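USG-1 protein homolog (Pseudomonas aeruginosa, PDB 2HJS) probably works as an NAD- or NADP-dependent oxidoreductase on aldehyde or oxo groups, as a dimeric member of the aspartate-semialdehyde dehydrogenase family. Local coordinates at residues 29-34 and 332-337; 64-69 and 86-91. One frame throughout, in Å; residues are numbered along the deposited sequence.

Contact 1: 29-34 and 332-337; sequences RDFPLH and LLIKHY
The delta methyl of I334, on the C-terminal helix 317-336, lodges against the F31 ring and the P32 ring in the loop that follows helix 17-28 of the Rossmann-like NAD-binding domain. With CG1 anti to the carbonyl carbon (chi1 -71°) and CD1 anti to CA (chi2 173°), the isoleucine stretches out from its helix and touches with its last carbon. I334 CD1 lies 3.8 Å from P32 CD, with P32 CG almost as near, so the methyl abuts the CG-CD side of the proline ring. I334 CD1 also comes in obliquely at the CZ end of the F31 ring, 3.8 Å from F31 CE1; the spacing modelled to F31 CZ is too short for two carbons and is doubtful. No hydrogen bond joins the two segments.

One shell out, F31 also packs on V9 of strand 9-12, L71 of strand 71-74 and E331, and I334 touches L7. A salt bridge from R29 to E331 adds a polar tie between the same loop and helix. The loop itself is shaped by a Schellman motif that ends helix 17-28, with D30 in the positive-phi position. An inverse gamma turn centred on P32 follows directly, its weak bond running from L33 N to F31 O at 2.8 Å.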
ATOM      1  N   ARG A  29     -26.501 -10.067  17.700  1.00 48.85           N
ATOM      2  CA  ARG A  29     -27.571  -9.564  16.858  1.00 48.41           C
ATOM      3  C   ARG A  29     -28.879 -10.299  17.104  1.00 49.00           C
ATOM      4  O   ARG A  29     -29.867 -10.074  16.380  1.00 48.33           O
ATOM      5  CB  ARG A  29     -27.180  -9.652  15.364  1.00 48.76           C
ATOM      6  CG  ARG A  29     -25.963  -8.827  14.987  1.00 48.29           C
ATOM      7  CD  ARG A  29     -25.639  -8.922  13.512  1.00 47.81           C
ATOM      8  NE  ARG A  29     -26.714  -8.379  12.697  1.00 48.67           N
ATOM      9  CZ  ARG A  29     -26.873  -7.086  12.409  1.00 50.74           C
ATOM     10  NH1 ARG A  29     -25.999  -6.171  12.817  1.00 50.66           N
ATOM     11  NH2 ARG A  29     -27.904  -6.708  11.677  1.00 52.14           N
ATOM     12  N   ASP A  30     -28.899 -11.165  18.128  1.00 48.66           N
ATOM     13  CA  ASP A  30     -30.064 -11.968  18.421  1.00 49.29           C
ATOM     14  C   ASP A  30     -30.646 -12.686  17.235  1.00 48.74           C
ATOM     15  O   ASP A  30     -31.860 -12.642  17.018  1.00 48.77           O
ATOM     16  CB  ASP A  30     -31.166 -11.128  19.052  1.00 49.60           C
ATOM     17  CG  ASP A  30     -31.014 -11.032  20.509  1.00 51.54           C
ATOM     18  OD1 ASP A  30     -31.426 -11.991  21.191  1.00 53.40           O
ATOM     19  OD2 ASP A  30     -30.455 -10.005  20.970  1.00 54.42           O
ATOM     20  N   PHE A  31     -29.794 -13.365  16.490  1.00 48.60           N
ATOM     21  CA  PHE A  31     -30.241 -14.174  15.385  1.00 49.06           C
ATOM     22  C   PHE A  31     -31.267 -15.161  15.889  1.00 49.40           C
ATOM     23  O   PHE A  31     -31.056 -15.817  16.925  1.00 50.18           O
ATOM     24  CB  PHE A  31     -29.060 -14.895  14.762  1.00 48.85           C
ATOM     25  CG  PHE A  31     -29.288 -15.329  13.338  1.00 49.09           C
ATOM     26  CD1 PHE A  31     -28.963 -14.483  12.280  1.00 48.05           C
ATOM     27  CD2 PHE A  31     -29.790 -16.602  13.050  1.00 47.55           C
ATOM     28  CE1 PHE A  31     -29.156 -14.897  10.952  1.00 46.92           C
ATOM     29  CE2 PHE A  31     -29.957 -17.016  11.744  1.00 47.19           C
ATOM     30  CZ  PHE A  31     -29.645 -16.162  10.692  1.00 47.62           C
ATOM     31  N   PRO A  32     -32.414 -15.248  15.199  1.00 50.10           N
ATOM     32  CA  PRO A  32     -33.544 -16.031  15.743  1.00 50.12           C
ATOM     33  C   PRO A  32     -33.459 -17.552  15.536  1.00 50.26           C
ATOM     34  O   PRO A  32     -34.416 -18.189  15.063  1.00 50.97           O
ATOM     35  CB  PRO A  32     -34.765 -15.418  15.051  1.00 50.25           C
ATOM     36  CG  PRO A  32     -34.223 -14.828  13.776  1.00 50.03           C
ATOM     37  CD  PRO A  32     -32.746 -14.581  13.930  1.00 49.57           C
ATOM     38  N   LEU A  33     -32.348 -18.145  15.948  1.00 49.65           N
ATOM     39  CA  LEU A  33     -32.174 -19.584  15.786  1.00 48.74           C
ATOM     40  C   LEU A  33     -32.759 -20.361  16.967  1.00 48.50           C
ATOM     41  O   LEU A  33     -32.917 -19.819  18.056  1.00 48.64           O
ATOM     42  CB  LEU A  33     -30.689 -19.917  15.598  1.00 48.35           C
ATOM     43  CG  LEU A  33     -29.713 -19.437  16.677  1.00 46.65           C
ATOM     44  CD1 LEU A  33     -29.618 -20.448  17.782  1.00 44.80           C
ATOM     45  CD2 LEU A  33     -28.353 -19.242  16.061  1.00 43.65           C
ATOM     46  N   HIS A  34     -33.065 -21.632  16.734  1.00 48.06           N
ATOM     47  CA  HIS A  34     -33.566 -22.517  17.756  1.00 48.40           C
ATOM     48  C   HIS A  34     -32.370 -23.267  18.320  1.00 49.14           C
ATOM     49  O   HIS A  34     -31.969 -23.000  19.445  1.00 50.14           O
ATOM     50  CB  HIS A  34     -34.602 -23.465  17.156  1.00 47.67           C
ATOM     51  CG  HIS A  34     -35.243 -24.363  18.154  1.00 46.14           C
ATOM     52  ND1 HIS A  34     -35.354 -25.726  17.964  1.00 46.10           N
ATOM     53  CD2 HIS A  34     -35.833 -24.100  19.348  1.00 43.09           C
ATOM     54  CE1 HIS A  34     -35.965 -26.265  19.002  1.00 40.22           C
ATOM     55  NE2 HIS A  34     -36.257 -25.302  19.856  1.00 43.02           N
ATOM     56  N   LEU A 332     -31.345 -11.691   5.843  1.00 53.28           N
ATOM     57  CA  LEU A 332     -32.183 -11.461   4.664  1.00 54.05           C
ATOM     58  C   LEU A 332     -32.956 -12.717   4.253  1.00 55.30           C
ATOM     59  O   LEU A 332     -34.148 -12.635   3.929  1.00 54.48           O
ATOM     60  CB  LEU A 332     -31.356 -10.927   3.479  1.00 53.68           C
ATOM     61  CG  LEU A 332     -32.076 -10.665   2.141  1.00 53.44           C
ATOM     62  CD1 LEU A 332     -33.193  -9.656   2.306  1.00 52.20           C
ATOM     63  CD2 LEU A 332     -31.106 -10.169   1.054  1.00 53.18           C
ATOM     64  N   LEU A 333     -32.266 -13.858   4.245  1.00 56.98           N
ATOM     65  CA  LEU A 333     -32.867 -15.144   3.898  1.00 59.42           C
ATOM     66  C   LEU A 333     -33.986 -15.529   4.868  1.00 61.46           C
ATOM     67  O   LEU A 333     -34.988 -16.106   4.465  1.00 61.90           O
ATOM     68  CB  LEU A 333     -31.819 -16.256   3.868  1.00 58.70           C
ATOM     69  CG  LEU A 333     -30.719 -16.291   2.817  1.00 59.91           C
ATOM     70  CD1 LEU A 333     -29.889 -17.537   3.022  1.00 59.17           C
ATOM     71  CD2 LEU A 333     -31.305 -16.261   1.422  1.00 59.51           C
ATOM     72  N   ILE A 334     -33.802 -15.229   6.150  1.00 64.01           N
ATOM     73  CA  ILE A 334     -34.864 -15.429   7.146  1.00 66.53           C
ATOM     74  C   ILE A 334     -36.057 -14.508   6.905  1.00 68.74           C
ATOM     75  O   ILE A 334     -37.205 -14.949   6.982  1.00 69.08           O
ATOM     76  CB  ILE A 334     -34.362 -15.139   8.557  1.00 65.98           C
ATOM     77  CG1 ILE A 334     -33.410 -16.215   9.015  1.00 65.37           C
ATOM     78  CG2 ILE A 334     -35.531 -15.029   9.549  1.00 67.66           C
ATOM     79  CD1 ILE A 334     -32.786 -15.831  10.323  1.00 66.94           C
ATOM     80  N   LYS A 335     -35.769 -13.236   6.623  1.00 71.72           N
ATOM     81  CA  LYS A 335     -36.769 -12.172   6.604  1.00 75.06           C
ATOM     82  C   LYS A 335     -37.864 -12.411   5.576  1.00 76.92           C
ATOM     83  O   LYS A 335     -39.029 -12.541   5.953  1.00 77.39           O
ATOM     84  CB  LYS A 335     -36.126 -10.789   6.421  1.00 74.84           C
ATOM     85  CG  LYS A 335     -37.089  -9.610   6.629  1.00 75.84           C
ATOM     86  CD  LYS A 335     -36.342  -8.299   6.893  1.00 76.49           C
ATOM     87  CE  LYS A 335     -37.183  -7.050   6.557  1.00 79.01           C
ATOM     88  NZ  LYS A 335     -36.823  -6.452   5.220  1.00 78.59           N
ATOM     89  N   HIS A 336     -37.528 -12.469   4.289  1.00 79.40           N
ATOM     90  CA  HIS A 336     -38.596 -12.778   3.332  1.00 82.10           C
ATOM     91  C   HIS A 336     -38.444 -14.043   2.478  1.00 83.11           C
ATOM     92  O   HIS A 336     -39.317 -14.336   1.647  1.00 83.53           O
ATOM     93  CB  HIS A 336     -39.131 -11.550   2.546  1.00 82.64           C
ATOM     94  CG  HIS A 336     -38.077 -10.599   2.074  1.00 84.13           C
ATOM     95  ND1 HIS A 336     -37.482  -9.676   2.908  1.00 85.64           N
ATOM     96  CD2 HIS A 336     -37.557 -10.386   0.841  1.00 86.03           C
ATOM     97  CE1 HIS A 336     -36.613  -8.958   2.214  1.00 86.97           C
ATOM     98  NE2 HIS A 336     -36.641  -9.367   0.957  1.00 86.91           N
ATOM     99  N   TYR A 337     -37.388 -14.816   2.705  1.00 84.07           N
ATOM    100  CA  TYR A 337     -37.309 -16.120   2.043  1.00 85.28           C
ATOM    101  C   TYR A 337     -37.582 -17.265   3.014  1.00 86.13           C
ATOM    102  O   TYR A 337     -37.029 -18.360   2.888  1.00 86.24           O
ATOM    103  CB  TYR A 337     -36.008 -16.263   1.245  1.00 85.26           C
ATOM    104  CG  TYR A 337     -35.830 -15.115   0.277  1.00 85.14           C
ATOM    105  CD1 TYR A 337     -36.387 -15.158  -1.006  1.00 85.38           C
ATOM    106  CD2 TYR A 337     -35.147 -13.965   0.665  1.00 84.42           C
ATOM    107  CE1 TYR A 337     -36.241 -14.086  -1.885  1.00 85.32           C
ATOM    108  CE2 TYR A 337     -34.996 -12.897  -0.195  1.00 85.09           C
ATOM    109  CZ  TYR A 337     -35.538 -12.957  -1.468  1.00 85.72           C
ATOM    110  OH  TYR A 337     -35.363 -11.877  -2.309  1.00 86.31           O
TER

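Contact 2: 64-69 and 86-91; sequences FDFSSV and ERARAA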
ATOM      1  N   PHE A  64     -21.506 -34.940  10.878  1.00 54.48           N
ATOM      2  CA  PHE A  64     -22.731 -34.152  11.103  1.00 53.97           C
ATOM      3  C   PHE A  64     -23.867 -34.428  10.126  1.00 53.88           C
ATOM      4  O   PHE A  64     -23.627 -34.539   8.918  1.00 54.36           O
ATOM      5  CB  PHE A  64     -22.409 -32.646  11.110  1.00 53.48           C
ATOM      6  CG  PHE A  64     -23.564 -31.770  11.550  1.00 52.62           C
ATOM      7  CD1 PHE A  64     -23.955 -31.724  12.893  1.00 51.06           C
ATOM      8  CD2 PHE A  64     -24.254 -30.977  10.623  1.00 52.28           C
ATOM      9  CE1 PHE A  64     -25.010 -30.906  13.309  1.00 49.21           C
ATOM     10  CE2 PHE A  64     -25.310 -30.154  11.033  1.00 51.23           C
ATOM     11  CZ  PHE A  64     -25.692 -30.131  12.381  1.00 50.31           C
ATOM     12  N   ASP A  65     -25.093 -34.500  10.663  1.00 53.19           N
ATOM     13  CA  ASP A  65     -26.324 -34.655   9.873  1.00 53.11           C
ATOM     14  C   ASP A  65     -26.933 -33.302   9.537  1.00 52.99           C
ATOM     15  O   ASP A  65     -27.623 -32.701  10.381  1.00 52.90           O
ATOM     16  CB  ASP A  65     -27.354 -35.519  10.644  1.00 53.79           C
ATOM     17  CG  ASP A  65     -28.636 -35.814   9.830  1.00 54.21           C
ATOM     18  OD1 ASP A  65     -28.706 -35.551   8.607  1.00 55.93           O
ATOM     19  OD2 ASP A  65     -29.607 -36.322  10.439  1.00 58.52           O
ATOM     20  N   PHE A  66     -26.676 -32.830   8.304  1.00 52.62           N
ATOM     21  CA  PHE A  66     -27.138 -31.511   7.845  1.00 52.04           C
ATOM     22  C   PHE A  66     -28.659 -31.429   7.629  1.00 52.34           C
ATOM     23  O   PHE A  66     -29.222 -30.337   7.520  1.00 52.42           O
ATOM     24  CB  PHE A  66     -26.388 -31.064   6.574  1.00 51.34           C
ATOM     25  CG  PHE A  66     -25.007 -30.497   6.833  1.00 50.42           C
ATOM     26  CD1 PHE A  66     -24.845 -29.164   7.230  1.00 50.18           C
ATOM     27  CD2 PHE A  66     -23.867 -31.284   6.657  1.00 50.75           C
ATOM     28  CE1 PHE A  66     -23.561 -28.612   7.460  1.00 48.62           C
ATOM     29  CE2 PHE A  66     -22.571 -30.752   6.882  1.00 49.69           C
ATOM     30  CZ  PHE A  66     -22.420 -29.406   7.285  1.00 49.34           C
ATOM     31  N   SER A  67     -29.340 -32.572   7.579  1.00 52.75           N
ATOM     32  CA  SER A  67     -30.800 -32.523   7.568  1.00 53.32           C
ATOM     33  C   SER A  67     -31.352 -31.924   8.885  1.00 53.11           C
ATOM     34  O   SER A  67     -32.511 -31.454   8.937  1.00 54.80           O
ATOM     35  CB  SER A  67     -31.423 -33.895   7.240  1.00 53.34           C
ATOM     36  OG  SER A  67     -31.120 -34.835   8.253  1.00 54.92           O
ATOM     37  N   SER A  68     -30.524 -31.891   9.933  1.00 52.87           N
ATOM     38  CA  SER A  68     -30.986 -31.397  11.238  1.00 53.00           C
ATOM     39  C   SER A  68     -31.047 -29.872  11.310  1.00 52.75           C
ATOM     40  O   SER A  68     -31.647 -29.307  12.239  1.00 52.57           O
ATOM     41  CB  SER A  68     -30.079 -31.905  12.351  1.00 53.08           C
ATOM     42  OG  SER A  68     -28.801 -31.300  12.233  1.00 54.54           O
ATOM     43  N   VAL A  69     -30.383 -29.211  10.342  1.00 52.66           N
ATOM     44  CA  VAL A  69     -30.388 -27.771  10.340  1.00 52.38           C
ATOM     45  C   VAL A  69     -31.095 -27.231   9.087  1.00 52.76           C
ATOM     46  O   VAL A  69     -31.211 -27.919   8.026  1.00 54.03           O
ATOM     47  CB  VAL A  69     -28.934 -27.178  10.554  1.00 52.33           C
ATOM     48  CG1 VAL A  69     -28.484 -27.440  11.970  1.00 52.80           C
ATOM     49  CG2 VAL A  69     -27.906 -27.791   9.593  1.00 51.67           C
ATOM     50  N   GLU A  86     -22.436 -28.674  -1.025  1.00 53.94           N
ATOM     51  CA  GLU A  86     -23.473 -29.192  -1.919  1.00 55.04           C
ATOM     52  C   GLU A  86     -24.263 -30.292  -1.254  1.00 55.20           C
ATOM     53  O   GLU A  86     -25.492 -30.236  -1.257  1.00 55.78           O
ATOM     54  CB  GLU A  86     -22.897 -29.630  -3.271  1.00 54.75           C
ATOM     55  CG  GLU A  86     -22.495 -28.423  -4.146  1.00 55.57           C
ATOM     56  CD  GLU A  86     -21.755 -28.827  -5.413  1.00 56.81           C
ATOM     57  OE1 GLU A  86     -22.397 -28.926  -6.491  1.00 59.63           O
ATOM     58  OE2 GLU A  86     -20.530 -29.064  -5.321  1.00 59.13           O
ATOM     59  N   ARG A  87     -23.567 -31.273  -0.668  1.00 55.68           N
ATOM     60  CA  ARG A  87     -24.212 -32.341   0.127  1.00 56.44           C
ATOM     61  C   ARG A  87     -25.149 -31.767   1.191  1.00 55.43           C
ATOM     62  O   ARG A  87     -26.272 -32.232   1.339  1.00 55.41           O
ATOM     63  CB  ARG A  87     -23.174 -33.275   0.757  1.00 56.16           C
ATOM     64  CG  ARG A  87     -22.615 -34.318  -0.224  1.00 59.20           C
ATOM     65  CD  ARG A  87     -21.327 -35.025   0.255  1.00 59.59           C
ATOM     66  NE  ARG A  87     -21.299 -35.229   1.706  1.00 65.76           N
ATOM     67  CZ  ARG A  87     -21.851 -36.261   2.358  1.00 69.71           C
ATOM     68  NH1 ARG A  87     -21.741 -36.306   3.687  1.00 71.43           N
ATOM     69  NH2 ARG A  87     -22.509 -37.244   1.713  1.00 70.40           N
ATOM     70  N   ALA A  88     -24.705 -30.725   1.892  1.00 54.79           N
ATOM     71  CA  ALA A  88     -25.557 -30.041   2.868  1.00 54.33           C
ATOM     72  C   ALA A  88     -26.822 -29.449   2.249  1.00 54.20           C
ATOM     73  O   ALA A  88     -27.894 -29.507   2.872  1.00 52.93           O
ATOM     74  CB  ALA A  88     -24.783 -28.953   3.617  1.00 53.94           C
ATOM     75  N   ARG A  89     -26.698 -28.856   1.052  1.00 53.84           N
ATOM     76  CA  ARG A  89     -27.862 -28.250   0.403  1.00 54.23           C
ATOM     77  C   ARG A  89     -28.863 -29.330  -0.039  1.00 55.13           C
ATOM     78  O   ARG A  89     -30.092 -29.147   0.088  1.00 55.52           O
ATOM     79  CB  ARG A  89     -27.494 -27.305  -0.755  1.00 53.79           C
ATOM     80  CG  ARG A  89     -28.585 -27.255  -1.773  1.00 54.27           C
ATOM     81  CD  ARG A  89     -28.814 -25.958  -2.468  1.00 53.60           C
ATOM     82  NE  ARG A  89     -28.201 -25.982  -3.773  1.00 54.74           N
ATOM     83  CZ  ARG A  89     -28.447 -25.128  -4.766  1.00 55.59           C
ATOM     84  NH1 ARG A  89     -29.362 -24.172  -4.663  1.00 55.74           N
ATOM     85  NH2 ARG A  89     -27.784 -25.258  -5.893  1.00 52.96           N
ATOM     86  N   ALA A  90     -28.342 -30.467  -0.512  1.00 55.29           N
ATOM     87  CA  ALA A  90     -29.191 -31.565  -0.943  1.00 55.44           C
ATOM     88  C   ALA A  90     -30.049 -32.021   0.243  1.00 55.76           C
ATOM     89  O   ALA A  90     -31.185 -32.503   0.054  1.00 55.61           O
ATOM     90  CB  ALA A  90     -28.342 -32.721  -1.450  1.00 55.39           C
ATOM     91  N   ALA A  91     -29.494 -31.844   1.463  1.00 55.70           N
ATOM     92  CA  ALA A  91     -30.111 -32.317   2.709  1.00 55.65           C
ATOM     93  C   ALA A  91     -31.207 -31.331   3.193  1.00 55.85           C
ATOM     94  O   ALA A  91     -32.020 -31.618   4.227  1.00 56.34           O
ATOM     95  CB  ALA A  91     -29.039 -32.595   3.780  1.00 55.41           C
TER
HETATM   96  O   HOH W   1     -33.073 -29.067   6.375  1.00 71.14           O
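F66 has CG anti to the carbonyl carbon (chi1 -80°), and chi2 of -82° turns a ring face to A88 CB on helix 78-90. A88 CB sits 3.7 Å from the centroid of the F66 ring, 19° off the normal, a CH-pi contact offset toward the CG-CD1 side. On the opposite face F64 places its CD2 over the centre of the ring, so F66 is sandwiched between a neighbour in its own loop and the helix; V12 of strand 9-12 also touches it. One turn on, A91 lays its CB 4.1 Å from F66 CB, and the A91 O lies 3.8 Å from S67 CB. The CA atoms of S67 and A91 come within 4.9 Å.

The short 3-10 segment 66-68 is braced from D65. D65 OD1 takes S67 N at 3.2 Å in an Asx turn and S67 OG from the same face of the carboxylate; D65 O accepts both S68 N and S68 OG. These polar bonds stay within the loop. No direct hydrogen bond crosses to this beta-alpha-beta crossover helix, and the join rests on apolar and CH-pi contact, supplemented by a water that bonds V69 O and, weakly, A91 O.

In the fold
Both contacts are partly buried and lie well out from the chain's centre, with their centres 18 Å apart and nearest atoms about 8 Å apart. Contact 1 bridges distant sequence, holding the C-terminal helix 317-336 to the NAD-binding domain; contact 2 is local, joining the loop ahead of strand 71-74 to helix 78-90 within that domain. Strand 71-74 relates them: L71 touches F31 in contact 1, and the loop of contact 2 runs into this strand. N8 lies beside both loops, touching H34 of 29-34 and V69 of 64-69. Each uses one buried phenylalanine, met obliquely by an isoleucine in contact 1 and over a face by an alanine in contact 2, where water lies at the margin.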